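Local coordinates for prophage MuSo2, 43 kDa tail protein (Shewanella oneidensis, PDB 3CDD) that probably forms the trimeric central hub of the baseplate of a Mu-like phage tail, at residues D124-P129 with E157-L162; V103-D108 with K128-K133; Q117-I122 with L178-A183; E70-G75 with T288-P293. All blocks are in the same frame, centred on the assembly; numbering follows the deposited sequence.

Contact 1: residues D124-P129 with E157-L162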
loop_
_atom_site.group_PDB
_atom_site.type_symbol
_atom_site.label_atom_id
_atom_site.label_comp_id
_atom_site.label_asym_id
_atom_site.label_seq_id
_atom_site.Cartn_x
_atom_site.Cartn_y
_atom_site.Cartn_z
ATOM N N ASP A 124 -14.161 -33.237 1.047
ATOM C CA ASP A 124 -13.722 -34.362 1.896
ATOM C C ASP A 124 -12.307 -34.828 1.526
ATOM O O ASP A 124 -11.463 -35.051 2.409
ATOM C CB ASP A 124 -14.697 -35.561 1.805
ATOM C CG ASP A 124 -16.022 -35.335 2.560
ATOM O OD1 ASP A 124 -16.140 -34.377 3.346
ATOM O OD2 ASP A 124 -16.962 -36.138 2.372
ATOM N N ILE A 125 -12.054 -34.960 0.219
ATOM C CA ILE A 125 -10.743 -35.385 -0.300
ATOM C C ILE A 125 -9.599 -34.418 0.033
ATOM O O ILE A 125 -8.628 -34.805 0.687
ATOM C CB ILE A 125 -10.769 -35.663 -1.838
ATOM C CG1 ILE A 125 -11.615 -36.911 -2.144
ATOM C CG2 ILE A 125 -9.329 -35.873 -2.361
ATOM C CD1 ILE A 125 -12.086 -37.044 -3.591
ATOM N N VAL A 126 -9.718 -33.160 -0.404
ATOM C CA VAL A 126 -8.615 -32.200 -0.234
ATOM C C VAL A 126 -8.352 -31.781 1.222
ATOM O O VAL A 126 -7.253 -31.350 1.537
ATOM C CB VAL A 126 -8.745 -30.963 -1.178
ATOM C CG1 VAL A 126 -8.803 -31.427 -2.670
ATOM C CG2 VAL A 126 -9.962 -30.097 -0.803
ATOM N N CYS A 127 -9.361 -31.942 2.087
ATOM C CA CYS A 127 -9.318 -31.509 3.498
ATOM C C CYS A 127 -8.708 -32.549 4.429
ATOM O O CYS A 127 -8.115 -32.197 5.459
ATOM C CB CYS A 127 -10.731 -31.189 3.996
ATOM S SG CYS A 127 -11.299 -29.528 3.576
ATOM N N LYS A 128 -8.869 -33.823 4.054
ATOM C CA LYS A 128 -8.500 -34.962 4.885
ATOM C C LYS A 128 -7.033 -34.984 5.350
ATOM O O LYS A 128 -6.802 -35.147 6.539
ATOM C CB LYS A 128 -8.879 -36.286 4.189
ATOM C CG LYS A 128 -8.508 -37.539 4.963
ATOM C CD LYS A 128 -9.472 -38.666 4.640
ATOM C CE LYS A 128 -9.244 -39.854 5.545
ATOM N NZ LYS A 128 -8.479 -40.928 4.841
ATOM N N PRO A 129 -6.042 -34.813 4.434
ATOM C CA PRO A 129 -4.642 -34.884 4.917
ATOM C C PRO A 129 -4.284 -33.729 5.876
ATOM O O PRO A 129 -3.271 -33.801 6.575
ATOM C CB PRO A 129 -3.813 -34.789 3.627
ATOM C CG PRO A 129 -4.694 -34.119 2.656
ATOM C CD PRO A 129 -6.099 -34.549 2.981
ATOM N N GLU A 157 -8.824 -22.325 -2.812
ATOM C CA GLU A 157 -9.098 -21.794 -4.148
ATOM C C GLU A 157 -9.925 -22.745 -5.008
ATOM O O GLU A 157 -10.796 -22.296 -5.775
ATOM C CB GLU A 157 -7.808 -21.491 -4.901
ATOM C CG GLU A 157 -7.068 -20.304 -4.408
ATOM C CD GLU A 157 -5.665 -20.214 -5.016
ATOM O OE1 GLU A 157 -5.054 -21.267 -5.336
ATOM O OE2 GLU A 157 -5.182 -19.069 -5.180
ATOM N N LEU A 158 -9.654 -24.044 -4.904
ATOM C CA LEU A 158 -10.448 -25.023 -5.640
ATOM C C LEU A 158 -11.883 -25.076 -5.136
ATOM O O LEU A 158 -12.830 -25.008 -5.921
ATOM C CB LEU A 158 -9.836 -26.417 -5.571
ATOM C CG LEU A 158 -10.732 -27.537 -6.095
ATOM C CD1 LEU A 158 -10.889 -27.407 -7.602
ATOM C CD2 LEU A 158 -10.178 -28.912 -5.716
ATOM N N LEU A 159 -12.041 -25.186 -3.824
ATOM C CA LEU A 159 -13.365 -25.313 -3.232
ATOM C C LEU A 159 -14.182 -24.062 -3.460
ATOM O O LEU A 159 -15.384 -24.146 -3.711
ATOM C CB LEU A 159 -13.273 -25.687 -1.746
ATOM C CG LEU A 159 -12.628 -27.076 -1.536
ATOM C CD1 LEU A 159 -12.377 -27.425 -0.055
ATOM C CD2 LEU A 159 -13.445 -28.189 -2.239
ATOM N N ALA A 160 -13.528 -22.902 -3.406
ATOM C CA ALA A 160 -14.216 -21.630 -3.585
ATOM C C ALA A 160 -14.738 -21.480 -5.021
ATOM O O ALA A 160 -15.879 -21.062 -5.216
ATOM C CB ALA A 160 -13.311 -20.441 -3.174
ATOM N N ARG A 161 -13.938 -21.850 -6.020
ATOM C CA ARG A 161 -14.432 -21.792 -7.404
ATOM C C ARG A 161 -15.593 -22.771 -7.680
ATOM O O ARG A 161 -16.591 -22.407 -8.306
ATOM C CB ARG A 161 -13.319 -21.874 -8.459
ATOM C CG ARG A 161 -12.398 -23.094 -8.446
ATOM C CD ARG A 161 -11.544 -23.065 -9.732
ATOM N NE ARG A 161 -10.545 -24.132 -9.867
ATOM C CZ ARG A 161 -10.733 -25.266 -10.542
ATOM N NH1 ARG A 161 -11.902 -25.515 -11.135
ATOM N NH2 ARG A 161 -9.752 -26.162 -10.635
ATOM N N LEU A 162 -15.486 -23.985 -7.167
ATOM C CA LEU A 162 -16.598 -24.938 -7.221
ATOM C C LEU A 162 -17.859 -24.392 -6.527
ATOM O O LEU A 162 -18.960 -24.454 -7.091
ATOM C CB LEU A 162 -16.178 -26.281 -6.604
ATOM C CG LEU A 162 -14.985 -27.026 -7.236
ATOM C CD1 LEU A 162 -14.717 -28.325 -6.470
ATOM C CD2 LEU A 162 -15.184 -27.328 -8.709
#
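Val126 and Leu159 carry this contact, which is apolar throughout and packs helix 119-127 against helix 155-164 in the region matching the second domain of gp44-like hub proteins. The closest approach is between methyls: Val126 CG2 lies 3.7 Å from Leu159 CD1, and the same CG2 stands 4.1 Å from Leu159 CG, so one valine methyl sits against the outer half of the leucine. The two side chains pass alongside each other, pointing in opposite directions. The other valine branch turns to the second leucine, CG1 of Val126 meeting CD2 of Leu158 at 4.2 Å. With CG1 anti to the carbonyl carbon (chi1 -58°), Val126 spreads its two methyls so that each faces a different leucine of the opposing helix.

Sulfur adds a lighter touch, Cys127 SG resting 4.3 Å from Leu159 CD1. That leucine methyl therefore has the valine and the cysteine of successive positions against it.

The backbones stay well apart, with 8.9 Å between Val126 CA and Leu159 CA, and between these two segments only side chains meet. Phe114 of strand 113-115 and Ile107 of a loop touch both Val126 and Leu158, while Ile147 of strand 144-148 packs on Leu158, extending the same hydrophobic core.

Contact 2: residues V103-D108 with K128-K133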
loop_
_atom_site.group_PDB
_atom_site.type_symbol
_atom_site.label_atom_id
_atom_site.label_comp_id
_atom_site.label_asym_id
_atom_site.label_seq_id
_atom_site.Cartn_x
_atom_site.Cartn_y
_atom_site.Cartn_z
ATOM N N VAL A 103 -5.816 -22.493 2.922
ATOM C CA VAL A 103 -5.585 -21.259 2.202
ATOM C C VAL A 103 -4.117 -21.165 1.771
ATOM O O VAL A 103 -3.819 -20.633 0.697
ATOM C CB VAL A 103 -5.902 -20.028 3.103
ATOM C CG1 VAL A 103 -5.410 -18.700 2.458
ATOM C CG2 VAL A 103 -7.400 -19.988 3.490
ATOM N N ASP A 104 -3.217 -21.632 2.641
ATOM C CA ASP A 104 -1.758 -21.505 2.431
ATOM C C ASP A 104 -1.154 -22.555 1.508
ATOM O O ASP A 104 -0.221 -22.260 0.754
ATOM C CB ASP A 104 -0.999 -21.622 3.761
ATOM C CG ASP A 104 -1.220 -20.454 4.673
ATOM O OD1 ASP A 104 -1.789 -19.405 4.241
ATOM O OD2 ASP A 104 -0.823 -20.617 5.853
ATOM N N CYS A 105 -1.684 -23.775 1.583
ATOM C CA CYS A 105 -0.966 -24.957 1.055
ATOM C C CYS A 105 -1.515 -25.478 -0.269
ATOM O O CYS A 105 -2.659 -25.182 -0.627
ATOM C CB CYS A 105 -0.977 -26.068 2.105
ATOM S SG CYS A 105 -0.222 -25.614 3.698
ATOM N N SER A 106 -0.696 -26.256 -0.982
ATOM C CA SER A 106 -1.069 -26.823 -2.279
ATOM C C SER A 106 -1.875 -28.093 -2.086
ATOM O O SER A 106 -1.769 -28.752 -1.047
ATOM C CB SER A 106 0.175 -27.146 -3.115
ATOM O OG SER A 106 1.015 -26.016 -3.266
ATOM N N ILE A 107 -2.703 -28.413 -3.077
ATOM C CA ILE A 107 -3.388 -29.705 -3.137
ATOM C C ILE A 107 -2.420 -30.729 -3.696
ATOM O O ILE A 107 -1.880 -30.548 -4.791
ATOM C CB ILE A 107 -4.611 -29.678 -4.083
ATOM C CG1 ILE A 107 -5.580 -28.556 -3.695
ATOM C CG2 ILE A 107 -5.315 -31.051 -4.099
ATOM C CD1 ILE A 107 -6.400 -27.990 -4.875
ATOM N N ASP A 108 -2.194 -31.793 -2.935
ATOM C CA ASP A 108 -1.451 -32.943 -3.434
ATOM C C ASP A 108 -2.388 -34.135 -3.661
ATOM O O ASP A 108 -2.395 -35.096 -2.888
ATOM C CB ASP A 108 -0.295 -33.314 -2.504
ATOM C CG ASP A 108 0.651 -34.333 -3.124
ATOM O OD1 ASP A 108 0.238 -35.089 -4.044
ATOM O OD2 ASP A 108 1.823 -34.384 -2.687
ATOM N N LYS A 128 -8.869 -33.823 4.054
ATOM C CA LYS A 128 -8.500 -34.962 4.885
ATOM C C LYS A 128 -7.033 -34.984 5.350
ATOM O O LYS A 128 -6.802 -35.147 6.539
ATOM C CB LYS A 128 -8.879 -36.286 4.189
ATOM C CG LYS A 128 -8.508 -37.539 4.963
ATOM C CD LYS A 128 -9.472 -38.666 4.640
ATOM C CE LYS A 128 -9.244 -39.854 5.545
ATOM N NZ LYS A 128 -8.479 -40.928 4.841
ATOM N N PRO A 129 -6.042 -34.813 4.434
ATOM C CA PRO A 129 -4.642 -34.884 4.917
ATOM C C PRO A 129 -4.284 -33.729 5.876
ATOM O O PRO A 129 -3.271 -33.801 6.575
ATOM C CB PRO A 129 -3.813 -34.789 3.627
ATOM C CG PRO A 129 -4.694 -34.119 2.656
ATOM C CD PRO A 129 -6.099 -34.549 2.981
ATOM N N PHE A 130 -5.120 -32.686 5.900
ATOM C CA PHE A 130 -4.958 -31.589 6.855
ATOM C C PHE A 130 -5.714 -31.863 8.169
ATOM O O PHE A 130 -5.657 -31.053 9.114
ATOM C CB PHE A 130 -5.444 -30.281 6.254
ATOM C CG PHE A 130 -4.686 -29.830 5.020
ATOM C CD1 PHE A 130 -5.185 -30.100 3.735
ATOM C CD2 PHE A 130 -3.517 -29.087 5.134
ATOM C CE1 PHE A 130 -4.510 -29.642 2.588
ATOM C CE2 PHE A 130 -2.835 -28.641 3.994
ATOM C CZ PHE A 130 -3.337 -28.925 2.709
ATOM N N GLY A 131 -6.405 -33.007 8.232
ATOM C CA GLY A 131 -7.227 -33.365 9.396
ATOM C C GLY A 131 -8.286 -32.318 9.701
ATOM O O GLY A 131 -8.468 -31.915 10.856
ATOM N N ILE A 132 -8.954 -31.850 8.651
ATOM C CA ILE A 132 -10.007 -30.853 8.754
ATOM C C ILE A 132 -11.319 -31.526 8.321
ATOM O O ILE A 132 -11.401 -32.101 7.219
ATOM C CB ILE A 132 -9.683 -29.603 7.863
ATOM C CG1 ILE A 132 -8.581 -28.749 8.506
ATOM C CG2 ILE A 132 -10.930 -28.748 7.612
ATOM C CD1 ILE A 132 -7.858 -27.827 7.544
ATOM N N LYS A 133 -12.320 -31.481 9.203
ATOM C CA LYS A 133 -13.653 -32.003 8.888
ATOM C C LYS A 133 -14.441 -31.032 8.016
ATOM O O LYS A 133 -14.252 -29.804 8.109
ATOM C CB LYS A 133 -14.449 -32.315 10.158
ATOM C CG LYS A 133 -14.027 -33.569 10.884
ATOM C CD LYS A 133 -15.269 -34.337 11.362
ATOM C CE LYS A 133 -14.943 -35.328 12.464
ATOM N NZ LYS A 133 -14.782 -34.623 13.770
#
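Cys105 and Phe130 form a sulfur-aromatic contact at the edge of the phenyl ring, within the region that matches the second domain of gp44-like baseplate hub proteins. SG of Cys105 lies 5.3 Å from the centroid of the Phe130 ring and 77° off the ring normal, so the sulfur is beside the ring and not over its face. The nearer atom is the cysteine CB, 3.7 Å from CE2 of Phe130 and 3.8 Å from its CZ, facing that C-C bond of the ring. Cys105 SG lies anti to its carbonyl carbon (chi1 -58°), which leaves CB as the cysteine atom nearest the ring. A carbonyl comes to the same rim: Ser106 O is 4.1 Å from Phe130 CZ and close to the ring plane, where the aromatic C-H groups carry partial positive charge.

Behind this first shell, the backbone sets the approach. Cys105 is the first residue to leave helical angles after helix 100-104, and the chain runs on extended through Ser106, which presents its carbonyl to the phenyl edge while its CB points away from Phe130. Ser106 OG is hydrogen-bonded to Ile253 N of the second subunit.

Phe130 closes a short 3-10 segment. Its ring also packs on Leu102 and Pro155 of the same chain, and Tyr249 of the second subunit meets it edge-to-face, so this small core lies at a subunit boundary. Past the ring, the chain turns at Gly131, whose phi is positive, and Gly131 N bonds back to Lys128 O at 2.8 Å.

Contact 3: residues Q117-I122 with L178-A183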
loop_
_atom_site.group_PDB
_atom_site.type_symbol
_atom_site.label_atom_id
_atom_site.label_comp_id
_atom_site.label_asym_id
_atom_site.label_seq_id
_atom_site.Cartn_x
_atom_site.Cartn_y
_atom_site.Cartn_z
ATOM N N GLN A 117 -17.871 -35.947 -9.143
ATOM C CA GLN A 117 -17.884 -35.721 -7.710
ATOM C C GLN A 117 -18.659 -34.459 -7.392
ATOM O O GLN A 117 -18.580 -33.465 -8.121
ATOM C CB GLN A 117 -16.449 -35.565 -7.189
ATOM C CG GLN A 117 -15.533 -36.763 -7.446
ATOM C CD GLN A 117 -16.003 -38.009 -6.724
ATOM O OE1 GLN A 117 -16.028 -38.046 -5.494
ATOM N NE2 GLN A 117 -16.392 -39.032 -7.480
ATOM N N THR A 118 -19.410 -34.501 -6.296
ATOM C CA THR A 118 -19.993 -33.287 -5.749
ATOM C C THR A 118 -18.923 -32.425 -5.064
ATOM O O THR A 118 -17.789 -32.876 -4.820
ATOM C CB THR A 118 -21.124 -33.590 -4.737
ATOM O OG1 THR A 118 -20.586 -34.300 -3.613
ATOM C CG2 THR A 118 -22.231 -34.414 -5.397
ATOM N N LEU A 119 -19.296 -31.176 -4.773
ATOM C CA LEU A 119 -18.480 -30.277 -3.986
ATOM C C LEU A 119 -18.088 -30.914 -2.658
ATOM O O LEU A 119 -16.944 -30.759 -2.195
ATOM C CB LEU A 119 -19.240 -28.963 -3.736
ATOM C CG LEU A 119 -18.612 -27.882 -2.834
ATOM C CD1 LEU A 119 -17.270 -27.404 -3.388
ATOM C CD2 LEU A 119 -19.570 -26.709 -2.605
ATOM N N THR A 120 -19.034 -31.611 -2.036
ATOM C CA THR A 120 -18.801 -32.223 -0.733
ATOM C C THR A 120 -17.797 -33.376 -0.821
ATOM O O THR A 120 -16.910 -33.489 0.026
ATOM C CB THR A 120 -20.128 -32.673 -0.030
ATOM O OG1 THR A 120 -20.964 -31.532 0.183
ATOM C CG2 THR A 120 -19.848 -33.346 1.342
ATOM N N GLN A 121 -17.922 -34.220 -1.840
ATOM C CA GLN A 121 -16.936 -35.277 -2.021
ATOM C C GLN A 121 -15.538 -34.704 -2.281
ATOM O O GLN A 121 -14.544 -35.182 -1.717
ATOM C CB GLN A 121 -17.342 -36.248 -3.133
ATOM C CG GLN A 121 -18.535 -37.122 -2.784
ATOM C CD GLN A 121 -19.161 -37.733 -4.012
ATOM O OE1 GLN A 121 -19.382 -37.048 -5.013
ATOM N NE2 GLN A 121 -19.442 -39.032 -3.950
ATOM N N ILE A 122 -15.453 -33.676 -3.116
ATOM C CA ILE A 122 -14.147 -33.073 -3.380
ATOM C C ILE A 122 -13.558 -32.483 -2.077
ATOM O O ILE A 122 -12.404 -32.738 -1.739
ATOM C CB ILE A 122 -14.189 -32.061 -4.568
ATOM C CG1 ILE A 122 -14.385 -32.828 -5.882
ATOM C CG2 ILE A 122 -12.913 -31.209 -4.606
ATOM C CD1 ILE A 122 -14.974 -32.014 -7.007
ATOM N N LEU A 178 -14.210 -27.006 8.197
ATOM C CA LEU A 178 -14.766 -26.361 6.991
ATOM C C LEU A 178 -16.297 -26.490 6.917
ATOM O O LEU A 178 -16.838 -27.597 7.032
ATOM C CB LEU A 178 -14.140 -26.949 5.729
ATOM C CG LEU A 178 -14.564 -26.292 4.413
ATOM C CD1 LEU A 178 -13.986 -24.882 4.306
ATOM C CD2 LEU A 178 -14.146 -27.130 3.228
ATOM N N VAL A 179 -16.980 -25.360 6.735
ATOM C CA VAL A 179 -18.444 -25.329 6.631
ATOM C C VAL A 179 -18.917 -24.933 5.231
ATOM O O VAL A 179 -18.536 -23.884 4.694
ATOM C CB VAL A 179 -19.122 -24.394 7.681
ATOM C CG1 VAL A 179 -20.652 -24.407 7.503
ATOM C CG2 VAL A 179 -18.765 -24.801 9.088
ATOM N N ILE A 180 -19.760 -25.791 4.654
ATOM C CA ILE A 180 -20.435 -25.498 3.401
ATOM C C ILE A 180 -21.898 -25.134 3.662
ATOM O O ILE A 180 -22.706 -25.958 4.129
ATOM C CB ILE A 180 -20.340 -26.658 2.401
ATOM C CG1 ILE A 180 -18.874 -27.062 2.187
ATOM C CG2 ILE A 180 -21.031 -26.272 1.088
ATOM C CD1 ILE A 180 -18.687 -28.377 1.403
ATOM N N THR A 181 -22.231 -23.890 3.356
ATOM C CA THR A 181 -23.551 -23.382 3.686
ATOM C C THR A 181 -24.078 -22.353 2.679
ATOM O O THR A 181 -23.518 -22.170 1.594
ATOM C CB THR A 181 -23.548 -22.848 5.143
ATOM O OG1 THR A 181 -24.887 -22.569 5.556
ATOM C CG2 THR A 181 -22.651 -21.597 5.297
ATOM N N ARG A 182 -25.192 -21.723 3.028
ATOM C CA ARG A 182 -25.736 -20.588 2.285
ATOM C C ARG A 182 -26.117 -19.565 3.325
ATOM O O ARG A 182 -26.185 -19.902 4.502
ATOM C CB ARG A 182 -26.998 -20.990 1.493
ATOM C CG ARG A 182 -26.739 -21.693 0.164
ATOM C CD ARG A 182 -28.081 -21.956 -0.542
ATOM N NE ARG A 182 -27.949 -22.292 -1.964
ATOM C CZ ARG A 182 -27.762 -23.520 -2.444
ATOM N NH1 ARG A 182 -27.677 -24.557 -1.620
ATOM N NH2 ARG A 182 -27.659 -23.706 -3.753
ATOM N N ALA A 183 -26.390 -18.330 2.906
ATOM C CA ALA A 183 -26.912 -17.310 3.819
ATOM C C ALA A 183 -28.064 -17.885 4.636
ATOM O O ALA A 183 -29.033 -18.393 4.075
ATOM C CB ALA A 183 -27.378 -16.099 3.047
#
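Ile180 reaches from its strand to the start of a helix, where Leu119 and Thr120 receive it. From its CB, which points toward the helix, the side chain divides. The short branch, CG2, lies anti to the backbone N and meets CD2 of Leu119 at 4.0 Å; here the two side chains extend toward each other, tip to tip. The longer branch leaves through CG1, anti to the carbonyl carbon (chi1 -54°), and continues nearly straight to CD1. This end methyl stops 4.1 Å from Thr120 OG1, a van der Waals approach to the hydroxyl by a side chain lying at a slant to the threonine. The isoleucine thus straddles two consecutive residues in the first turn of the helix.

That turn is fixed by a capping box. Thr118 OG1 accepts from Gln121 N at 3.2 Å, and in return Thr118 N donates to Gln121 OE1 at 2.9 Å, a fairly straight bond of 164° lying in the carbonyl plane of the glutamine. The reciprocal pair ties Thr118, at the N-cap, to both the backbone and the side chain of Gln121.

Around the contact, Ile180 sits in the middle strand of a three-stranded mixed sheet, its side chain also touching Val134 and Val136 of strand 134-136 and Leu170 of strand 169-172. Helix 119-127 lies against that sheet, and Leu119 packs as well on Leu162 of helix 155-164.

Contact 4: residues E70-G75 with T288-P293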
loop_
_atom_site.group_PDB
_atom_site.type_symbol
_atom_site.label_atom_id
_atom_site.label_comp_id
_atom_site.label_asym_id
_atom_site.label_seq_id
_atom_site.Cartn_x
_atom_site.Cartn_y
_atom_site.Cartn_z
ATOM N N GLU A 70 -16.249 -22.253 26.658
ATOM C CA GLU A 70 -16.860 -22.381 25.325
ATOM C C GLU A 70 -15.877 -21.962 24.245
ATOM O O GLU A 70 -15.241 -20.917 24.352
ATOM C CB GLU A 70 -18.136 -21.547 25.211
ATOM C CG GLU A 70 -18.869 -21.717 23.887
ATOM C CD GLU A 70 -20.167 -20.925 23.814
ATOM O OE1 GLU A 70 -20.543 -20.266 24.810
ATOM O OE2 GLU A 70 -20.820 -20.963 22.746
ATOM N N ARG A 71 -15.783 -22.776 23.196
ATOM C CA ARG A 71 -14.843 -22.562 22.110
ATOM C C ARG A 71 -15.199 -21.335 21.270
ATOM O O ARG A 71 -16.340 -21.162 20.847
ATOM C CB ARG A 71 -14.747 -23.817 21.231
ATOM C CG ARG A 71 -13.611 -23.801 20.211
ATOM C CD ARG A 71 -12.202 -23.724 20.869
ATOM N NE ARG A 71 -11.975 -24.805 21.838
ATOM C CZ ARG A 71 -11.744 -26.085 21.519
ATOM N NH1 ARG A 71 -11.697 -26.464 20.246
ATOM N NH2 ARG A 71 -11.557 -27.003 22.479
ATOM N N VAL A 72 -14.205 -20.491 21.038
ATOM C CA VAL A 72 -14.372 -19.308 20.196
ATOM C C VAL A 72 -13.651 -19.532 18.863
ATOM O O VAL A 72 -14.180 -19.210 17.798
ATOM C CB VAL A 72 -13.864 -18.029 20.915
ATOM C CG1 VAL A 72 -14.024 -16.782 20.017
ATOM C CG2 VAL A 72 -14.616 -17.813 22.224
ATOM N N ILE A 73 -12.447 -20.098 18.931
ATOM C CA ILE A 73 -11.599 -20.292 17.747
ATOM C C ILE A 73 -10.612 -21.433 17.986
ATOM O O ILE A 73 -10.042 -21.579 19.087
ATOM C CB ILE A 73 -10.857 -18.969 17.277
ATOM C CG1 ILE A 73 -10.246 -19.131 15.872
ATOM C CG2 ILE A 73 -9.796 -18.457 18.323
ATOM C CD1 ILE A 73 -9.726 -17.830 15.285
ATOM N N THR A 74 -10.412 -22.232 16.936
ATOM C CA THR A 74 -9.527 -23.390 16.966
ATOM C C THR A 74 -8.590 -23.318 15.753
ATOM O O THR A 74 -9.034 -23.326 14.589
ATOM C CB THR A 74 -10.341 -24.703 16.913
ATOM O OG1 THR A 74 -11.340 -24.703 17.941
ATOM C CG2 THR A 74 -9.445 -25.936 17.058
ATOM N N GLY A 75 -7.291 -23.255 16.023
ATOM C CA GLY A 75 -6.314 -23.182 14.933
ATOM C C GLY A 75 -4.881 -23.379 15.366
ATOM O O GLY A 75 -4.588 -24.246 16.188
ATOM N N THR A 288 -21.698 -4.359 23.966
ATOM C CA THR A 288 -21.006 -4.780 25.165
ATOM C C THR A 288 -21.128 -6.302 25.331
ATOM O O THR A 288 -22.221 -6.860 25.200
ATOM C CB THR A 288 -21.562 -4.033 26.420
ATOM O OG1 THR A 288 -21.132 -2.667 26.397
ATOM C CG2 THR A 288 -21.057 -4.663 27.730
ATOM N N GLY A 289 -20.007 -6.972 25.618
ATOM C CA GLY A 289 -20.024 -8.424 25.835
ATOM C C GLY A 289 -19.894 -9.207 24.539
ATOM O O GLY A 289 -20.272 -8.749 23.491
ATOM N N TRP A 290 -19.330 -10.394 24.622
ATOM C CA TRP A 290 -19.228 -11.313 23.486
ATOM C C TRP A 290 -20.491 -12.180 23.378
ATOM O O TRP A 290 -20.731 -12.848 22.354
ATOM C CB TRP A 290 -18.046 -12.227 23.753
ATOM C CG TRP A 290 -16.719 -11.573 23.650
ATOM C CD1 TRP A 290 -16.438 -10.217 23.613
ATOM C CD2 TRP A 290 -15.463 -12.249 23.538
ATOM N NE1 TRP A 290 -15.055 -10.023 23.496
ATOM C CE2 TRP A 290 -14.447 -11.254 23.446
ATOM C CE3 TRP A 290 -15.096 -13.603 23.471
ATOM C CZ2 TRP A 290 -13.095 -11.585 23.323
ATOM C CZ3 TRP A 290 -13.760 -13.925 23.355
ATOM C CH2 TRP A 290 -12.775 -12.924 23.269
ATOM N N ARG A 291 -21.277 -12.174 24.456
ATOM C CA ARG A 291 -22.514 -12.953 24.554
ATOM C C ARG A 291 -23.757 -12.090 24.429
ATOM O O ARG A 291 -23.817 -10.956 24.937
ATOM C CB ARG A 291 -22.570 -13.665 25.888
ATOM C CG ARG A 291 -21.561 -14.750 26.011
ATOM C CD ARG A 291 -21.921 -15.719 27.114
ATOM N NE ARG A 291 -20.830 -16.666 27.296
ATOM C CZ ARG A 291 -20.745 -17.843 26.689
ATOM N NH1 ARG A 291 -21.713 -18.243 25.865
ATOM N NH2 ARG A 291 -19.697 -18.628 26.927
ATOM N N ILE A 292 -24.752 -12.632 23.737
ATOM C CA ILE A 292 -26.060 -12.017 23.634
ATOM C C ILE A 292 -26.732 -12.212 24.982
ATOM O O ILE A 292 -26.969 -13.342 25.364
ATOM C CB ILE A 292 -26.836 -12.697 22.485
ATOM C CG1 ILE A 292 -26.060 -12.516 21.151
ATOM C CG2 ILE A 292 -28.216 -12.125 22.360
ATOM C CD1 ILE A 292 -26.374 -13.540 20.053
ATOM N N PRO A 293 -27.044 -11.115 25.706
ATOM C CA PRO A 293 -27.639 -11.251 27.061
ATOM C C PRO A 293 -28.981 -11.996 27.111
ATOM O O PRO A 293 -29.279 -12.682 28.116
ATOM C CB PRO A 293 -27.820 -9.812 27.548
ATOM C CG PRO A 293 -27.040 -8.930 26.550
ATOM C CD PRO A 293 -26.880 -9.711 25.280
#
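A salt bridge and an aromatic edge join strand 70-84, in the GpP-like N-terminal region, to the loop after strand 281-288 in the fourth-domain region. Arg291 presents the end of its guanidinium group to one oxygen of Glu70: NH1 donates to OE1 at 2.6 Å and NH2 to the same OE1 at 2.8 Å. NH1 comes almost straight down the C-O bond and NH2 from the anti side, tilted somewhat out of the carboxylate plane. OE1 lies close to the guanidinium plane, yet the carboxylate plane is turned 33° from it, and both bonds are bent, as expected when two donors converge on one atom. Glu70 attains this with a fully extended chain, CG anti to the backbone N (chi1 -176°).

Deeper in, Val72 CG2 touches the edge of the Trp290 indole at CZ3, 4.1 Å away, the two side chains crossing at about a right angle. Val72 lies in a classic beta bulge, where it and Ile73 both face Val65; Trp290 NE1 is bonded to Ser326 O.

Arg291 is further held by Glu5 through NE and by Gly296 O through NH1. The positive guanidinium, set between Glu70 and Glu5, probably favours the ionised form of both acids, so charge as well as Val72-Trp290 packing joins the two regions.

Overall arrangement
Contacts 1, 2 and 3 all belong to the gp44-like second-domain region and form one cluster. The centre of contact 1 is 8 Å from that of contact 2 and 9 Å from that of contact 3; contacts 2 and 3 are 15 Å apart. Helix 119-127 serves contacts 1 and 3, and contacts 1 and 2 share Lys128 and Pro129, at the end of segment 124-129 and the start of segment 128-133. Along the chain, the segments of contacts 2 and 3 alternate, so their spans overlap in sequence. Contact 4 stands 25 to 28 Å from the others, centre to centre, and joins residues 70-75 to 288-293. It therefore brackets the entire cluster in sequence, bringing the N-terminal and fourth-domain regions together.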